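Local structure of 7beta-hydroxysteroid dehydrogenase (Collinsella aerofaciens, 5FYD) at residues 12-17 with 74-79; 18-23 with 89-94; 23-28 with 35-40; 182-187 with 218-223. The protein catalyses the NADPH-dependent reduction of the 7-oxo group of 7-oxolithocholate to ursodeoxycholate and works as a homodimer. All coordinates share one frame; numbering follows the deposited sequence.

Contact 1: residues 12-17 with 74-79; sequences LILGAT and ETVFAA
V76 reaches from helix 72-80 into the groove between L12 and L14, two leucines that point from the same face of strand 10-14. Its CG1 methyl does most of the touching, lying 3.9 Å from L12 CD2 and 4.0 Å from L14 CD2. Both leucines approach the valine at a slant, so that branch ends meet with no side chain running alongside another. L12 swings CG anti to its backbone N (chi1 173°), which presents both its methyls to CG1, with L12 CD1 4.0 Å from V76 CG1. L14 adopts the other common setting, CG anti to the carbonyl carbon (chi1 -60°), and its CD2 also meets the second valine methyl, 4.1 Å from V76 CG2. The backbones stay well apart, 8.9 Å between the CA atoms of L14 and V76. Long leucines therefore suit the strand, and a short, forked valine suits the helix. I13, between the leucines, serves the other face of the sheet, where it packs on F24, C25 and I28 of helix 19-30. V38 of strand 34-39 and Y126 of helix 105-132 each touch both L12 and V76. The parallel sheet of this Rossmann-type fold is covered on both faces, just before the strand leads into the NADP(+)-binding loop with T17. Methyl-to-methyl dispersion and the exclusion of water hold the contact, which implies that shape and burial matter here more than bond direction.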
# COMPACT_ATOMS: atom_id res chain seq x y z
N LEU A 12 6.41 -15.63 20.89
CA LEU A 12 6.40 -16.00 19.49
C LEU A 12 5.55 -14.99 18.76
O LEU A 12 4.34 -14.89 19.02
CB LEU A 12 5.81 -17.39 19.35
CG LEU A 12 5.54 -17.95 17.97
CD1 LEU A 12 6.80 -17.99 17.12
CD2 LEU A 12 4.95 -19.33 18.09
N ILE A 13 6.16 -14.25 17.85
CA ILE A 13 5.44 -13.31 17.04
C ILE A 13 5.36 -13.85 15.62
O ILE A 13 6.37 -13.95 14.90
CB ILE A 13 6.12 -11.92 17.03
CG1 ILE A 13 6.40 -11.45 18.48
CG2 ILE A 13 5.28 -10.91 16.25
CD1 ILE A 13 5.22 -11.50 19.43
N LEU A 14 4.14 -14.17 15.20
CA LEU A 14 3.89 -14.78 13.89
C LEU A 14 3.48 -13.68 12.92
O LEU A 14 2.31 -13.26 12.86
CB LEU A 14 2.82 -15.87 14.01
CG LEU A 14 3.26 -16.98 14.97
CD1 LEU A 14 2.10 -17.68 15.65
CD2 LEU A 14 4.17 -17.94 14.21
N GLY A 15 4.47 -13.18 12.17
CA GLY A 15 4.31 -12.05 11.28
C GLY A 15 5.01 -10.84 11.86
O GLY A 15 4.37 -9.86 12.22
N ALA A 16 6.34 -10.91 11.93
CA ALA A 16 7.11 -10.04 12.81
C ALA A 16 7.75 -8.81 12.18
O ALA A 16 8.27 -7.99 12.92
CB ALA A 16 8.19 -10.86 13.49
N THR A 17 7.75 -8.67 10.86
CA THR A 17 8.54 -7.60 10.24
C THR A 17 7.78 -6.31 9.96
O THR A 17 8.37 -5.24 10.00
CB THR A 17 9.25 -8.09 8.99
OG1 THR A 17 8.36 -8.90 8.22
CG2 THR A 17 10.45 -8.93 9.41
N GLU A 74 4.31 -26.11 10.98
CA GLU A 74 5.25 -27.14 11.40
C GLU A 74 6.71 -26.68 11.47
O GLU A 74 7.47 -27.11 12.36
CB GLU A 74 5.12 -28.37 10.48
CG GLU A 74 3.81 -29.11 10.67
CD GLU A 74 3.68 -29.75 12.04
OE1 GLU A 74 4.73 -30.13 12.64
OE2 GLU A 74 2.53 -29.84 12.53
N THR A 75 7.10 -25.79 10.57
CA THR A 75 8.43 -25.16 10.61
C THR A 75 8.59 -24.39 11.91
O THR A 75 9.61 -24.50 12.61
CB THR A 75 8.62 -24.24 9.42
OG1 THR A 75 8.65 -25.04 8.23
CG2 THR A 75 9.91 -23.43 9.49
N VAL A 76 7.56 -23.65 12.26
CA VAL A 76 7.55 -22.89 13.52
C VAL A 76 7.62 -23.84 14.73
O VAL A 76 8.42 -23.62 15.64
CB VAL A 76 6.31 -21.99 13.62
CG1 VAL A 76 6.26 -21.30 14.97
CG2 VAL A 76 6.31 -20.97 12.50
N PHE A 77 6.79 -24.87 14.74
CA PHE A 77 6.76 -25.78 15.88
C PHE A 77 8.11 -26.45 16.11
O PHE A 77 8.52 -26.68 17.27
CB PHE A 77 5.71 -26.88 15.73
CG PHE A 77 4.31 -26.38 15.45
CD1 PHE A 77 3.89 -25.10 15.79
CD2 PHE A 77 3.41 -27.23 14.83
CE1 PHE A 77 2.60 -24.68 15.49
CE2 PHE A 77 2.12 -26.82 14.54
CZ PHE A 77 1.71 -25.56 14.87
N ALA A 78 8.78 -26.80 15.01
CA ALA A 78 10.11 -27.43 15.13
C ALA A 78 11.11 -26.43 15.72
O ALA A 78 11.92 -26.81 16.58
CB ALA A 78 10.59 -27.97 13.79
N ALA A 79 11.01 -25.16 15.31
CA ALA A 79 11.88 -24.09 15.81
C ALA A 79 11.71 -23.80 17.30
O ALA A 79 12.70 -23.48 17.99
CB ALA A 79 11.68 -22.80 15.02

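Contact 2: residues 18-23 with 89-94; sequences EGVGKA and SYVACL
The carboxylate of E18 is the flat group that meets V91. Its OE2 lies 3.4 Å from V91 CG1, with the methyl displaced to one side of the carboxylate plane. On the other side of that plane is G21 N, which donates to E18 OE2 at 3.2 Å, on the syn side of the oxygen and 25° out of plane. The bond is fairly straight (161° at the hydrogen) and is a capping bond, E18 standing at the N-cap position right before the helix. To fold back this way the glutamate puts CG between its backbone N and carbonyl carbon (chi1 42°) and bends again at chi2, a compact shape that holds the carboxylate against the first turn. V91 packs against that turn: its CG1 comes within 3.7 Å of G21 N and 3.9 Å of V20 CG1. G21 suits its place because a CB there would run into E18 OE1, while its absence lets the chains draw close, with 6.0 Å between the CA atoms of G21 and V91. On the far side of the strand, the ring of Y90 meets F119 edge-to-face. V20 also touches T189 and P214. E18 through G21 bind NADP(+), and G15, G19 and G21 follow the Gly-X-X-X-Gly-X-Gly spacing. This is the glycine-rich dinucleotide-binding turn of short-chain dehydrogenases, set at the carboxyl end of the central strands of a Rossmann fold.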
# COMPACT_ATOMS: atom_id res chain seq x y z
N GLU A 18 6.50 -6.41 9.64
CA GLU A 18 5.71 -5.19 9.43
C GLU A 18 5.38 -4.53 10.78
O GLU A 18 5.47 -5.16 11.82
CB GLU A 18 4.44 -5.44 8.58
CG GLU A 18 3.61 -6.70 8.86
CD GLU A 18 3.45 -7.01 10.33
OE1 GLU A 18 4.40 -7.59 10.90
OE2 GLU A 18 2.41 -6.64 10.93
N GLY A 19 5.04 -3.24 10.71
CA GLY A 19 4.47 -2.45 11.78
C GLY A 19 4.03 -3.11 13.07
O GLY A 19 4.76 -3.05 14.06
N VAL A 20 2.83 -3.70 13.09
CA VAL A 20 2.27 -4.26 14.33
C VAL A 20 3.11 -5.44 14.84
O VAL A 20 3.36 -5.55 16.04
CB VAL A 20 0.76 -4.59 14.16
CG1 VAL A 20 0.23 -5.46 15.29
CG2 VAL A 20 -0.04 -3.28 14.09
N GLY A 21 3.57 -6.29 13.93
CA GLY A 21 4.47 -7.37 14.29
C GLY A 21 5.72 -6.91 14.99
O GLY A 21 6.10 -7.42 16.04
N LYS A 22 6.39 -5.93 14.38
CA LYS A 22 7.57 -5.36 14.94
C LYS A 22 7.32 -4.77 16.32
O LYS A 22 8.12 -4.92 17.24
CB LYS A 22 8.12 -4.31 13.99
CG LYS A 22 9.37 -3.65 14.51
CD LYS A 22 10.04 -2.79 13.46
CE LYS A 22 11.05 -1.92 14.15
NZ LYS A 22 11.79 -1.06 13.20
N ALA A 23 6.19 -4.10 16.48
CA ALA A 23 5.88 -3.50 17.76
C ALA A 23 5.61 -4.56 18.84
O ALA A 23 5.95 -4.35 20.00
CB ALA A 23 4.72 -2.54 17.63
N SER A 89 1.53 -14.31 19.50
CA SER A 89 0.64 -13.39 18.78
C SER A 89 0.60 -13.77 17.31
O SER A 89 1.66 -13.85 16.68
CB SER A 89 1.08 -11.93 18.89
OG SER A 89 0.24 -11.09 18.13
N TYR A 90 -0.61 -13.97 16.77
CA TYR A 90 -0.78 -14.13 15.34
C TYR A 90 -1.13 -12.79 14.72
O TYR A 90 -2.20 -12.24 14.97
CB TYR A 90 -1.84 -15.17 15.02
CG TYR A 90 -1.68 -15.70 13.62
CD1 TYR A 90 -0.78 -16.72 13.38
CD2 TYR A 90 -2.37 -15.18 12.55
CE1 TYR A 90 -0.57 -17.24 12.12
CE2 TYR A 90 -2.18 -15.68 11.27
CZ TYR A 90 -1.27 -16.72 11.06
OH TYR A 90 -1.03 -17.26 9.79
N VAL A 91 -0.17 -12.26 13.94
CA VAL A 91 -0.25 -10.94 13.33
C VAL A 91 -0.39 -10.99 11.82
O VAL A 91 -0.93 -10.06 11.23
CB VAL A 91 1.03 -10.11 13.65
CG1 VAL A 91 0.87 -8.67 13.14
CG2 VAL A 91 1.33 -10.13 15.12
N ALA A 92 0.09 -12.04 11.18
CA ALA A 92 0.14 -12.07 9.72
C ALA A 92 -1.25 -12.03 9.12
O ALA A 92 -2.19 -12.57 9.70
CB ALA A 92 0.83 -13.32 9.25
N CYS A 93 -1.37 -11.39 7.96
CA CYS A 93 -2.62 -11.38 7.24
C CYS A 93 -2.36 -11.20 5.76
O CYS A 93 -1.41 -10.52 5.36
CB CYS A 93 -3.54 -10.27 7.75
SG CYS A 93 -3.05 -8.64 7.15
N LEU A 94 -3.24 -11.79 4.96
CA LEU A 94 -3.14 -11.72 3.51
C LEU A 94 -4.51 -11.35 2.98
O LEU A 94 -5.51 -12.00 3.30
CB LEU A 94 -2.65 -13.03 2.91
CG LEU A 94 -2.47 -13.06 1.39
CD1 LEU A 94 -1.47 -12.02 0.91
CD2 LEU A 94 -2.08 -14.45 0.91

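Contact 3: residues 23-28 with 35-40; sequences AFCEKI and VVMVGR
K27 N donates to A23 O at 2.9 Å, a bond of the helix that lays C25 and I28 over V35. The contact belongs to the first beta-alpha-beta unit of the Rossmann fold, made of strand 10-14, helix 19-30 and strand 34-39. Helix segment 23-28 runs almost exactly antiparallel to strand segment 35-39, at 175°, with their axes 9.3 Å apart, as the return course of such a crossover demands. V35 stands at the centre. Its chi1 of -176° sets CG1 anti to the backbone N and spreads the two methyls toward different helix residues. CG1 takes C25, with V35 CG1 3.9 Å from C25 SG. CG2 takes I28, being 3.9 Å from I28 CG1 and 4.0 Å from I28 CD1. For this the isoleucine accepts the crowded position of CG1 between backbone N and carbonyl carbon, after which its chain crosses the valine at a slant. With alanine at V35 both methyls go, and C25 SG and I28 CG1 would probably lose their partners, opening a gap between helix and strand. Cysteine and valine are compact enough for the CA atoms of C25 and V35 to stand only 6.5 Å apart. V36, pointing the other way, packs on L12. Further along the helix, K27 makes a salt bridge with D219 of helix 214-224, and the strand leads to R40, which binds NADP(+). M37 also touches the helix, through the base of its side chain: its CB is 4.2 Å from C25 SG.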
# COMPACT_ATOMS: atom_id res chain seq x y z
N ALA A 23 6.19 -4.10 16.48
CA ALA A 23 5.88 -3.50 17.76
C ALA A 23 5.61 -4.56 18.84
O ALA A 23 5.95 -4.35 20.00
CB ALA A 23 4.72 -2.54 17.63
N PHE A 24 5.03 -5.70 18.44
CA PHE A 24 4.91 -6.83 19.39
C PHE A 24 6.28 -7.33 19.85
O PHE A 24 6.50 -7.61 21.03
CB PHE A 24 4.08 -7.99 18.81
CG PHE A 24 2.60 -7.89 19.09
CD1 PHE A 24 2.11 -8.09 20.38
CD2 PHE A 24 1.70 -7.55 18.08
CE1 PHE A 24 0.77 -7.97 20.64
CE2 PHE A 24 0.35 -7.44 18.33
CZ PHE A 24 -0.11 -7.65 19.62
N CYS A 25 7.22 -7.46 18.91
CA CYS A 25 8.57 -7.94 19.24
C CYS A 25 9.22 -7.00 20.25
O CYS A 25 9.77 -7.44 21.27
CB CYS A 25 9.46 -8.02 18.00
SG CYS A 25 8.99 -9.30 16.80
N GLU A 26 9.12 -5.70 19.97
CA GLU A 26 9.75 -4.70 20.85
C GLU A 26 9.10 -4.70 22.22
O GLU A 26 9.79 -4.63 23.23
CB GLU A 26 9.70 -3.31 20.22
CG GLU A 26 10.48 -3.22 18.92
CD GLU A 26 10.16 -1.96 18.11
OE1 GLU A 26 9.08 -1.37 18.26
OE2 GLU A 26 11.00 -1.59 17.28
N LYS A 27 7.77 -4.81 22.27
CA LYS A 27 7.04 -4.78 23.55
C LYS A 27 7.40 -5.99 24.44
O LYS A 27 7.71 -5.82 25.63
CB LYS A 27 5.53 -4.70 23.33
CG LYS A 27 4.69 -4.62 24.59
CD LYS A 27 4.90 -3.34 25.39
CE LYS A 27 3.82 -3.17 26.44
NZ LYS A 27 3.66 -1.76 26.88
N ILE A 28 7.41 -7.20 23.88
CA ILE A 28 7.74 -8.36 24.69
C ILE A 28 9.22 -8.39 25.11
O ILE A 28 9.54 -8.80 26.21
CB ILE A 28 7.25 -9.72 24.10
CG1 ILE A 28 8.04 -10.11 22.86
CG2 ILE A 28 5.74 -9.69 23.84
CD1 ILE A 28 7.79 -11.55 22.47
N VAL A 35 12.67 -13.59 22.04
CA VAL A 35 11.71 -13.39 20.95
C VAL A 35 11.97 -14.38 19.82
O VAL A 35 13.06 -14.41 19.27
CB VAL A 35 11.79 -11.97 20.41
CG1 VAL A 35 10.74 -11.73 19.36
CG2 VAL A 35 11.62 -10.96 21.54
N VAL A 36 10.94 -15.16 19.47
CA VAL A 36 10.95 -15.95 18.25
C VAL A 36 10.17 -15.12 17.26
O VAL A 36 8.99 -14.85 17.49
CB VAL A 36 10.28 -17.33 18.42
CG1 VAL A 36 10.45 -18.14 17.16
CG2 VAL A 36 10.84 -18.08 19.59
N MET A 37 10.82 -14.71 16.18
CA MET A 37 10.21 -13.84 15.18
C MET A 37 10.11 -14.59 13.86
O MET A 37 11.10 -15.19 13.40
CB MET A 37 10.99 -12.53 15.01
CG MET A 37 12.45 -12.64 14.65
SD MET A 37 13.19 -10.98 14.69
CE MET A 37 13.22 -10.75 16.44
N VAL A 38 8.91 -14.59 13.30
CA VAL A 38 8.60 -15.43 12.15
C VAL A 38 7.99 -14.60 11.05
O VAL A 38 7.12 -13.73 11.29
CB VAL A 38 7.61 -16.55 12.52
CG1 VAL A 38 7.51 -17.56 11.38
CG2 VAL A 38 7.99 -17.22 13.84
N GLY A 39 8.45 -14.89 9.83
CA GLY A 39 7.93 -14.22 8.65
C GLY A 39 8.64 -14.68 7.41
O GLY A 39 9.58 -15.45 7.49
N ARG A 40 8.18 -14.21 6.26
CA ARG A 40 8.76 -14.67 4.98
C ARG A 40 10.05 -13.94 4.58
O ARG A 40 10.86 -14.51 3.87
CB ARG A 40 7.74 -14.67 3.84
CG ARG A 40 6.89 -13.45 3.68
CD ARG A 40 6.16 -13.50 2.34
NE ARG A 40 7.07 -13.07 1.29
CZ ARG A 40 7.32 -11.80 0.95
NH1 ARG A 40 6.72 -10.78 1.57
NH2 ARG A 40 8.19 -11.54 -0.02

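Contact 4: residues 182-187 with 218-223; sequences EVITLG and VDEAFE
E182 carries CG anti to its backbone N (chi1 -174°) and stays extended beyond it, which sends the carboxyl group straight out from strand 179-186 to the backbone of A221. I184 starts in the same way, with CG1 anti to the backbone N, but its chi2 of 109° falls between the staggered settings, a mildly strained turn that lays CD1 against the helix. E182 OE1 comes 2.6 Å from A221 O. Two oxygens this near suggest that the acid is probably protonated in these buried surroundings. The other oxygen rests over the alanine, E182 OE2 being 3.4 Å from A221 CA. Alanine suits the spot because its small CB lets strand and helix approach, with 6.2 Å between the CA atoms of I184 and A221. Helix 214-224 lies in the connection from strand 179-186 to strand 230-232, the last beta-alpha-beta crossover of this Rossmann-type sheet, and the segment axes pass 9.1 Å apart at 152°. A leucine in place of E182 would probably leave A221 O without its close polar neighbour in a buried setting. I184 supplies the apolar part of the contact, its CD1 standing 4.0 Å from both A221 N and A221 CB. E220 brushes the same methyl with its aliphatic stem, I184 CD1 to E220 CG being 4.5 Å, while its carboxylate turns to K224 and K238 in salt bridges and accepts from G234 N.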
# COMPACT_ATOMS: atom_id res chain seq x y z
N GLU A 182 -6.56 -12.71 24.48
CA GLU A 182 -7.24 -11.50 24.03
C GLU A 182 -7.18 -11.42 22.52
O GLU A 182 -6.21 -11.86 21.91
CB GLU A 182 -6.57 -10.27 24.63
CG GLU A 182 -7.25 -8.93 24.37
CD GLU A 182 -6.32 -7.77 24.65
OE1 GLU A 182 -5.53 -7.85 25.63
OE2 GLU A 182 -6.33 -6.80 23.87
N VAL A 183 -8.23 -10.88 21.93
CA VAL A 183 -8.16 -10.40 20.55
C VAL A 183 -8.23 -8.89 20.53
O VAL A 183 -9.09 -8.28 21.18
CB VAL A 183 -9.19 -11.05 19.61
CG1 VAL A 183 -10.62 -11.01 20.16
CG2 VAL A 183 -9.13 -10.43 18.20
N ILE A 184 -7.33 -8.28 19.76
CA ILE A 184 -7.34 -6.84 19.55
C ILE A 184 -7.69 -6.61 18.08
O ILE A 184 -7.01 -7.13 17.20
CB ILE A 184 -6.02 -6.15 19.95
CG1 ILE A 184 -6.15 -4.62 19.77
CG2 ILE A 184 -4.80 -6.66 19.19
CD1 ILE A 184 -6.21 -3.85 21.05
N THR A 185 -8.72 -5.81 17.85
CA THR A 185 -9.23 -5.53 16.52
C THR A 185 -8.77 -4.14 16.08
O THR A 185 -9.07 -3.13 16.74
CB THR A 185 -10.76 -5.64 16.51
OG1 THR A 185 -11.13 -7.02 16.76
CG2 THR A 185 -11.32 -5.21 15.19
N LEU A 186 -8.02 -4.08 14.97
CA LEU A 186 -7.38 -2.85 14.52
C LEU A 186 -8.19 -2.20 13.43
O LEU A 186 -8.84 -2.88 12.65
CB LEU A 186 -6.01 -3.15 13.96
CG LEU A 186 -5.07 -3.94 14.88
CD1 LEU A 186 -3.68 -4.03 14.26
CD2 LEU A 186 -5.05 -3.36 16.27
N GLY A 187 -8.12 -0.88 13.36
CA GLY A 187 -8.64 -0.16 12.24
C GLY A 187 -7.45 0.26 11.40
O GLY A 187 -6.44 -0.44 11.32
N VAL A 218 -0.45 -2.02 20.30
CA VAL A 218 0.17 -3.02 21.18
C VAL A 218 0.12 -2.62 22.65
O VAL A 218 -0.14 -3.46 23.52
CB VAL A 218 1.59 -3.34 20.70
CG1 VAL A 218 2.32 -4.21 21.69
CG2 VAL A 218 1.53 -4.03 19.35
N ASP A 219 0.36 -1.34 22.95
CA ASP A 219 0.23 -0.86 24.32
C ASP A 219 -1.17 -1.10 24.89
O ASP A 219 -1.31 -1.62 26.00
CB ASP A 219 0.62 0.62 24.44
CG ASP A 219 2.13 0.83 24.45
OD1 ASP A 219 2.88 -0.15 24.66
OD2 ASP A 219 2.56 1.98 24.26
N GLU A 220 -2.21 -0.79 24.11
CA GLU A 220 -3.57 -1.03 24.57
C GLU A 220 -3.85 -2.53 24.78
O GLU A 220 -4.43 -2.92 25.79
CB GLU A 220 -4.60 -0.43 23.62
CG GLU A 220 -6.01 -0.63 24.13
CD GLU A 220 -7.08 0.12 23.34
OE1 GLU A 220 -6.78 0.75 22.30
OE2 GLU A 220 -8.23 0.07 23.78
N ALA A 221 -3.41 -3.36 23.84
CA ALA A 221 -3.59 -4.82 23.99
C ALA A 221 -2.95 -5.34 25.30
O ALA A 221 -3.56 -6.15 26.02
CB ALA A 221 -3.01 -5.55 22.79
N PHE A 222 -1.75 -4.90 25.62
CA PHE A 222 -1.11 -5.40 26.82
C PHE A 222 -1.74 -4.81 28.10
O PHE A 222 -1.79 -5.50 29.10
CB PHE A 222 0.40 -5.22 26.80
CG PHE A 222 1.11 -6.31 26.05
CD1 PHE A 222 1.39 -7.52 26.65
CD2 PHE A 222 1.44 -6.14 24.72
CE1 PHE A 222 2.03 -8.54 25.94
CE2 PHE A 222 2.07 -7.15 24.01
CZ PHE A 222 2.38 -8.35 24.63
N GLU A 223 -2.22 -3.57 28.04
CA GLU A 223 -2.94 -2.97 29.17
C GLU A 223 -4.18 -3.78 29.54
O GLU A 223 -4.48 -3.94 30.71
CB GLU A 223 -3.28 -1.50 28.90
CG GLU A 223 -2.05 -0.61 29.11
CD GLU A 223 -2.27 0.86 28.78
OE1 GLU A 223 -3.45 1.29 28.63
OE2 GLU A 223 -1.25 1.59 28.66

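All four contacts pack helices against one parallel sheet or, in contact 2, the loop leaving it. Contact 1 joins strand 10-14 to helix 72-80 on one face. Contacts 2 and 3 share A23 and helix 19-30 on the other, their centres 8 Å apart. Contact 3 is nested along the chain inside the loops closed by contacts 1 and 2, which cross each other. Contact 4 comes later, its centre about 20 Å from that of contact 1 and 12 Å from that of contact 2. Contact 2 holds most of the NADP(+)-binding turn, and contacts 1 and 3 lie next to it. Contact 4 lies toward the other edge of the sheet, its helix joined to helix 19-30 by the K27 to D219 salt bridge.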